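Local coordinates for protein peptidoglycan N-acetylglucosamine deacetylase (Bacillus cereus, PDB 5N1P) that catalyses the zinc-dependent removal of acetyl groups from N-acetylglucosamine residues in peptidoglycan, at residues E18-L23 with K47-E52; D123-S128 with F196-W201. All coordinates share one frame; numbering follows the deposited sequence.

Contact 1: E18-L23 with K47-E52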
loop_
_atom_site.group_PDB
_atom_site.type_symbol
_atom_site.label_atom_id
_atom_site.label_comp_id
_atom_site.label_asym_id
_atom_site.label_seq_id
_atom_site.Cartn_x
_atom_site.Cartn_y
_atom_site.Cartn_z
ATOM N N GLU A 18 12.069 -10.583 2.470
ATOM C CA GLU A 18 11.668 -11.729 1.665
ATOM C C GLU A 18 10.711 -11.330 0.540
ATOM O O GLU A 18 10.837 -11.800 -0.594
ATOM C CB GLU A 18 11.013 -12.797 2.539
ATOM C CG GLU A 18 10.536 -14.000 1.744
ATOM C CD GLU A 18 10.055 -15.120 2.633
ATOM O OE1 GLU A 18 10.081 -14.938 3.869
ATOM O OE2 GLU A 18 9.656 -16.179 2.094
ATOM N N LEU A 19 9.755 -10.464 0.857
ATOM C CA LEU A 19 8.847 -9.963 -0.162
ATOM C C LEU A 19 9.606 -9.245 -1.279
ATOM O O LEU A 19 9.346 -9.468 -2.459
ATOM C CB LEU A 19 7.814 -9.022 0.461
ATOM C CG LEU A 19 6.886 -8.315 -0.527
ATOM C CD1 LEU A 19 6.094 -9.315 -1.384
ATOM C CD2 LEU A 19 5.934 -7.399 0.238
ATOM N N LEU A 20 10.544 -8.385 -0.903
ATOM C CA LEU A 20 11.334 -7.657 -1.887
ATOM C C LEU A 20 12.106 -8.597 -2.799
ATOM O O LEU A 20 12.215 -8.352 -4.001
ATOM C CB LEU A 20 12.292 -6.693 -1.189
ATOM C CG LEU A 20 11.578 -5.483 -0.590
ATOM C CD1 LEU A 20 12.524 -4.707 0.298
ATOM C CD2 LEU A 20 11.040 -4.592 -1.708
ATOM N N ASN A 21 12.627 -9.680 -2.234
ATOM C CA ASN A 21 13.355 -10.660 -3.030
ATOM C C ASN A 21 12.416 -11.369 -4.000
ATOM O O ASN A 21 12.763 -11.607 -5.153
ATOM C CB ASN A 21 14.065 -11.661 -2.125
ATOM C CG ASN A 21 15.173 -11.017 -1.307
ATOM O OD1 ASN A 21 15.723 -9.984 -1.695
ATOM N ND2 ASN A 21 15.502 -11.619 -0.170
ATOM N N THR A 22 11.207 -11.669 -3.537
ATOM C CA THR A 22 10.212 -12.317 -4.379
ATOM C C THR A 22 9.809 -11.409 -5.543
ATOM O O THR A 22 9.728 -11.855 -6.689
ATOM C CB THR A 22 8.971 -12.717 -3.550
ATOM O OG1 THR A 22 9.360 -13.698 -2.577
ATOM C CG2 THR A 22 7.876 -13.296 -4.443
ATOM N N LEU A 23 9.578 -10.131 -5.250
ATOM C CA LEU A 23 9.215 -9.171 -6.286
ATOM C C LEU A 23 10.329 -9.045 -7.334
ATOM O O LEU A 23 10.064 -9.032 -8.539
ATOM C CB LEU A 23 8.904 -7.808 -5.659
ATOM C CG LEU A 23 7.628 -7.804 -4.803
ATOM C CD1 LEU A 23 7.519 -6.518 -3.992
ATOM C CD2 LEU A 23 6.403 -8.002 -5.696
ATOM N N LYS A 47 14.908 2.106 2.599
ATOM C CA LYS A 47 15.881 2.424 1.555
ATOM C C LYS A 47 15.813 1.400 0.433
ATOM O O LYS A 47 15.793 1.744 -0.755
ATOM C CB LYS A 47 17.291 2.472 2.132
ATOM C CG LYS A 47 18.326 2.956 1.139
ATOM C CD LYS A 47 19.678 3.157 1.813
ATOM C CE LYS A 47 19.601 4.265 2.850
ATOM N NZ LYS A 47 20.738 5.229 2.722
ATOM N N ARG A 48 15.749 0.137 0.813
ATOM C CA ARG A 48 15.736 -0.919 -0.169
ATOM C C ARG A 48 14.451 -0.908 -1.024
ATOM O O ARG A 48 14.501 -1.105 -2.244
ATOM C CB ARG A 48 15.922 -2.257 0.541
ATOM C CG ARG A 48 16.420 -3.303 -0.369
ATOM C CD ARG A 48 16.470 -4.663 0.268
ATOM N NE ARG A 48 16.176 -5.588 -0.805
ATOM C CZ ARG A 48 15.848 -6.857 -0.651
ATOM N NH1 ARG A 48 15.816 -7.403 0.557
ATOM N NH2 ARG A 48 15.564 -7.570 -1.724
ATOM N N GLU A 49 13.304 -0.667 -0.394
ATOM C CA GLU A 49 12.043 -0.560 -1.135
ATOM C C GLU A 49 12.161 0.475 -2.245
ATOM O O GLU A 49 11.855 0.193 -3.410
ATOM C CB GLU A 49 10.887 -0.198 -0.195
ATOM C CG GLU A 49 10.434 -1.384 0.654
ATOM C CD GLU A 49 9.427 -1.023 1.738
ATOM O OE1 GLU A 49 8.952 0.134 1.782
ATOM O OE2 GLU A 49 9.116 -1.922 2.549
ATOM N N ASN A 50 12.627 1.667 -1.879
ATOM C CA ASN A 50 12.741 2.757 -2.821
ATOM C C ASN A 50 13.821 2.507 -3.883
ATOM O O ASN A 50 13.624 2.818 -5.057
ATOM C CB ASN A 50 13.022 4.056 -2.063
ATOM C CG ASN A 50 13.253 5.217 -2.984
ATOM O OD1 ASN A 50 14.386 5.699 -3.124
ATOM N ND2 ASN A 50 12.197 5.662 -3.641
ATOM N N ALA A 51 14.943 1.922 -3.470
ATOM C CA ALA A 51 16.058 1.667 -4.379
ATOM C C ALA A 51 15.738 0.620 -5.431
ATOM O O ALA A 51 16.325 0.630 -6.519
ATOM C CB ALA A 51 17.287 1.234 -3.592
ATOM N N GLU A 52 14.819 -0.282 -5.111
ATOM C CA GLU A 52 14.528 -1.396 -6.007
ATOM C C GLU A 52 13.296 -1.134 -6.862
ATOM O O GLU A 52 12.720 -2.056 -7.435
ATOM C CB GLU A 52 14.402 -2.695 -5.198
ATOM C CG GLU A 52 15.743 -2.996 -4.510
ATOM C CD GLU A 52 15.797 -4.311 -3.756
ATOM O OE1 GLU A 52 14.807 -5.059 -3.761
ATOM O OE2 GLU A 52 16.858 -4.596 -3.161
HETATM O O HOH W 1 12.585 -5.718 -4.963
#
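L20 and R48 carry the apolar part of this helix-to-helix contact, their side chains running past each other in opposite directions. CB of L20 lies over one face of the R48 guanidinium, 3.4 Å from NH2 and toward the rim of the group. Further out, CD1 of L20 rests 3.9 Å from CD of R48 and equally close to CG of E49, whose side chain crosses the leucine at about a right angle. L20 and E49 also both touch F32 of strand 31-34.

The polar part is built round the same guanidinium. At its edge NH2 donates to OD1 of N21 over 2.4 Å, so short that the modelled distance is doubtful; the amide and guanidinium planes are 33° apart. R48 also forms a salt bridge to E52, four residues on and just past the end of its helix: NE gives a hydrogen bond to OE2 at 2.6 Å, in the guanidinium plane but from above the carboxylate plane, and NH2 adds a weak one to OE1. With CG anti to the backbone N (chi1 -159°) and a bend at chi3, R48 brings its guanidinium between N21 and E52.

A water links the two segments, donating to O of L20 at 2.8 Å and to OE1 of E52 at 2.6 Å. The two short helical segments run nearly parallel, 14° between directions and 10.9 Å between axes, as expected of neighbouring helices joined through a parallel strand on the outside of the distorted beta/alpha barrel of CE4 deacetylases.

Contact 2: D123-S128 with F196-W201. With 8GK (~{N}-oxidanylnaphthalene-1-carboxamide), chain E.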
loop_
_atom_site.group_PDB
_atom_site.type_symbol
_atom_site.label_atom_id
_atom_site.label_comp_id
_atom_site.label_asym_id
_atom_site.label_seq_id
_atom_site.Cartn_x
_atom_site.Cartn_y
_atom_site.Cartn_z
ATOM N N ASP A 123 -7.110 4.470 -1.999
ATOM C CA ASP A 123 -7.706 3.315 -1.357
ATOM C C ASP A 123 -7.320 2.103 -2.212
ATOM O O ASP A 123 -6.156 1.972 -2.588
ATOM C CB ASP A 123 -9.227 3.484 -1.216
ATOM C CG ASP A 123 -9.599 4.587 -0.233
ATOM O OD1 ASP A 123 -9.158 4.517 0.931
ATOM O OD2 ASP A 123 -10.335 5.535 -0.609
ATOM N N TRP A 124 -8.267 1.227 -2.530
ATOM C CA TRP A 124 -7.920 0.032 -3.293
ATOM C C TRP A 124 -9.126 -0.436 -4.079
ATOM O O TRP A 124 -10.224 0.055 -3.834
ATOM C CB TRP A 124 -7.421 -1.077 -2.358
ATOM C CG TRP A 124 -8.370 -1.346 -1.239
ATOM C CD1 TRP A 124 -9.407 -2.246 -1.241
ATOM C CD2 TRP A 124 -8.401 -0.705 0.044
ATOM N NE1 TRP A 124 -10.070 -2.206 -0.041
ATOM C CE2 TRP A 124 -9.479 -1.265 0.765
ATOM C CE3 TRP A 124 -7.625 0.296 0.649
ATOM C CZ2 TRP A 124 -9.805 -0.866 2.064
ATOM C CZ3 TRP A 124 -7.949 0.695 1.935
ATOM C CH2 TRP A 124 -9.030 0.108 2.629
ATOM N N THR A 125 -8.921 -1.361 -5.018
ATOM C CA THR A 125 -10.047 -1.934 -5.773
ATOM C C THR A 125 -10.264 -3.402 -5.454
ATOM O O THR A 125 -11.356 -3.947 -5.706
ATOM C CB THR A 125 -9.861 -1.797 -7.298
ATOM O OG1 THR A 125 -8.741 -2.576 -7.732
ATOM C CG2 THR A 125 -9.664 -0.340 -7.699
ATOM N N ILE A 126 -9.231 -4.054 -4.943
ATOM C CA ILE A 126 -9.316 -5.460 -4.542
ATOM C C ILE A 126 -8.776 -5.621 -3.138
ATOM O O ILE A 126 -7.633 -5.254 -2.875
ATOM C CB ILE A 126 -8.524 -6.372 -5.478
ATOM C CG1 ILE A 126 -9.131 -6.358 -6.883
ATOM C CG2 ILE A 126 -8.467 -7.808 -4.923
ATOM C CD1 ILE A 126 -8.312 -7.129 -7.900
ATOM N N ASP A 127 -9.600 -6.136 -2.237
ATOM C CA ASP A 127 -9.173 -6.447 -0.878
ATOM C C ASP A 127 -8.838 -7.937 -0.795
ATOM O O ASP A 127 -9.699 -8.784 -1.023
ATOM C CB ASP A 127 -10.271 -6.054 0.112
ATOM C CG ASP A 127 -9.951 -6.420 1.553
ATOM O OD1 ASP A 127 -8.844 -6.913 1.850
ATOM O OD2 ASP A 127 -10.834 -6.185 2.410
ATOM N N SER A 128 -7.584 -8.253 -0.482
ATOM C CA SER A 128 -7.136 -9.645 -0.436
ATOM C C SER A 128 -7.734 -10.427 0.729
ATOM O O SER A 128 -7.641 -11.657 0.767
ATOM C CB SER A 128 -5.609 -9.696 -0.336
ATOM O OG SER A 128 -5.188 -9.233 0.936
ATOM N N PHE A 196 -3.638 8.694 -11.061
ATOM C CA PHE A 196 -5.055 8.661 -11.398
ATOM C C PHE A 196 -5.800 8.353 -10.110
ATOM O O PHE A 196 -5.270 7.669 -9.233
ATOM C CB PHE A 196 -5.354 7.635 -12.505
ATOM C CG PHE A 196 -4.962 6.228 -12.162
ATOM C CD1 PHE A 196 -5.903 5.322 -11.696
ATOM C CD2 PHE A 196 -3.653 5.803 -12.316
ATOM C CE1 PHE A 196 -5.534 4.018 -11.389
ATOM C CE2 PHE A 196 -3.278 4.506 -12.001
ATOM C CZ PHE A 196 -4.222 3.614 -11.538
ATOM N N PRO A 197 -7.015 8.896 -9.968
ATOM C CA PRO A 197 -7.739 8.734 -8.704
ATOM C C PRO A 197 -8.222 7.304 -8.465
ATOM O O PRO A 197 -8.805 6.657 -9.349
ATOM C CB PRO A 197 -8.932 9.686 -8.847
ATOM C CG PRO A 197 -8.558 10.627 -9.951
ATOM C CD PRO A 197 -7.702 9.820 -10.884
ATOM N N VAL A 198 -7.930 6.814 -7.265
ATOM C CA VAL A 198 -8.445 5.546 -6.761
ATOM C C VAL A 198 -8.831 5.770 -5.311
ATOM O O VAL A 198 -8.034 5.547 -4.400
ATOM C CB VAL A 198 -7.419 4.395 -6.846
ATOM C CG1 VAL A 198 -8.076 3.076 -6.389
ATOM C CG2 VAL A 198 -6.908 4.253 -8.262
ATOM N N ASN A 199 -10.049 6.246 -5.092
ATOM C CA ASN A 199 -10.494 6.432 -3.714
ATOM C C ASN A 199 -12.000 6.232 -3.610
ATOM O O ASN A 199 -12.737 6.405 -4.585
ATOM C CB ASN A 199 -10.062 7.807 -3.162
ATOM C CG ASN A 199 -10.756 8.977 -3.834
ATOM O OD1 ASN A 199 -11.914 9.289 -3.531
ATOM N ND2 ASN A 199 -10.046 9.651 -4.732
ATOM N N PHE A 200 -12.437 5.857 -2.414
ATOM C CA PHE A 200 -13.824 5.461 -2.185
ATOM C C PHE A 200 -14.791 6.631 -2.328
ATOM O O PHE A 200 -15.982 6.416 -2.555
ATOM C CB PHE A 200 -13.964 4.827 -0.794
ATOM C CG PHE A 200 -13.252 3.511 -0.653
ATOM C CD1 PHE A 200 -13.265 2.580 -1.688
ATOM C CD2 PHE A 200 -12.571 3.198 0.519
ATOM C CE1 PHE A 200 -12.608 1.360 -1.562
ATOM C CE2 PHE A 200 -11.916 1.981 0.660
ATOM C CZ PHE A 200 -11.922 1.061 -0.383
ATOM N N TRP A 201 -14.301 7.861 -2.206
ATOM C CA TRP A 201 -15.155 9.042 -2.368
ATOM C C TRP A 201 -15.340 9.425 -3.823
ATOM O O TRP A 201 -16.149 10.291 -4.131
ATOM C CB TRP A 201 -14.575 10.244 -1.611
ATOM C CG TRP A 201 -14.682 10.106 -0.132
ATOM C CD1 TRP A 201 -13.738 9.604 0.714
ATOM C CD2 TRP A 201 -15.809 10.444 0.675
ATOM N NE1 TRP A 201 -14.210 9.609 2.009
ATOM C CE2 TRP A 201 -15.479 10.131 2.010
ATOM C CE3 TRP A 201 -17.073 10.981 0.402
ATOM C CZ2 TRP A 201 -16.357 10.344 3.069
ATOM C CZ3 TRP A 201 -17.944 11.195 1.458
ATOM C CH2 TRP A 201 -17.582 10.876 2.774
HETATM C C1 8GK E . -5.881 -0.704 6.572
HETATM C C2 8GK E . -7.307 -1.131 6.693
HETATM C C3 8GK E . -7.718 -1.720 7.880
HETATM C C4 8GK E . -9.043 -2.111 8.032
HETATM C C5 8GK E . -9.961 -1.903 7.002
HETATM C C6 8GK E . -9.547 -1.310 5.815
HETATM C C7 8GK E . -8.218 -0.920 5.665
HETATM C C8 8GK E . -9.438 -2.705 9.223
HETATM C C9 8GK E . -8.526 -2.915 10.254
HETATM C C10 8GK E . -7.201 -2.526 10.098
HETATM C C11 8GK E . -6.803 -1.926 8.910
HETATM O O12 8GK E . -5.527 0.218 7.278
HETATM N N13 8GK E . -5.027 -1.325 5.759
HETATM O O14 8GK E . -3.698 -1.398 6.174
#
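F200 lays the face of its ring over the side chain of D123, with CB of D123 3.6 Å from the centroid of the F200 ring in a CH-pi contact and the carboxylate stacked nearly flat on the ring, the planes 9° apart. A backbone-to-side-chain bond joins the same two residues: N of F200 donates to OD2 of D123 at 2.8 Å, reaching the anti side of the carboxylate. S102 is a second hydrogen-bond partner of OD2, so this buried oxygen is gripped from two parts of the chain. A further bond, from N of D123 to O of V198 at 2.8 Å, fixes the backbones where they cross.

Further out, F200 turns its edge to the face of W124 in a T-shaped pair, centroids 5.0 Å apart and planes at 85°, with CZ nearest CE2 of the indole at 3.6 Å. Chi1 of 52° sets CG of W124 between its backbone N and carbonyl carbon, and the indole reaches the inhibitor, CH2 lying 3.3 Å from C7 of the naphthalene. CG2 of T125 also meets CG1 of V198. F200 thus packs, outside the pocket residues themselves, against the face of W124, an aromatic wall of the inhibitor pocket in the zinc-dependent CE4 active site.

Overall arrangement
From the N terminus, the chain passes through strand 2-9 into helix 16-25, then strand 31-34, and returns in helix 43-51; contact 1 closes this local excursion of 23 residues between its segments. Contact 2 opens only much later, when the chain reaches 123-128, and closes after 67 further residues, once helices 138-152 and 167-182 and strands 157-163 and 185-187 have been laid down. The two are therefore in series, neither nested nor crossed. Their centres lie 23 Å apart on opposite sides of the chain's centre: contact 1 joins two outer helices, whereas contact 2 fastens the C-terminal tail beside the inhibitor pocket.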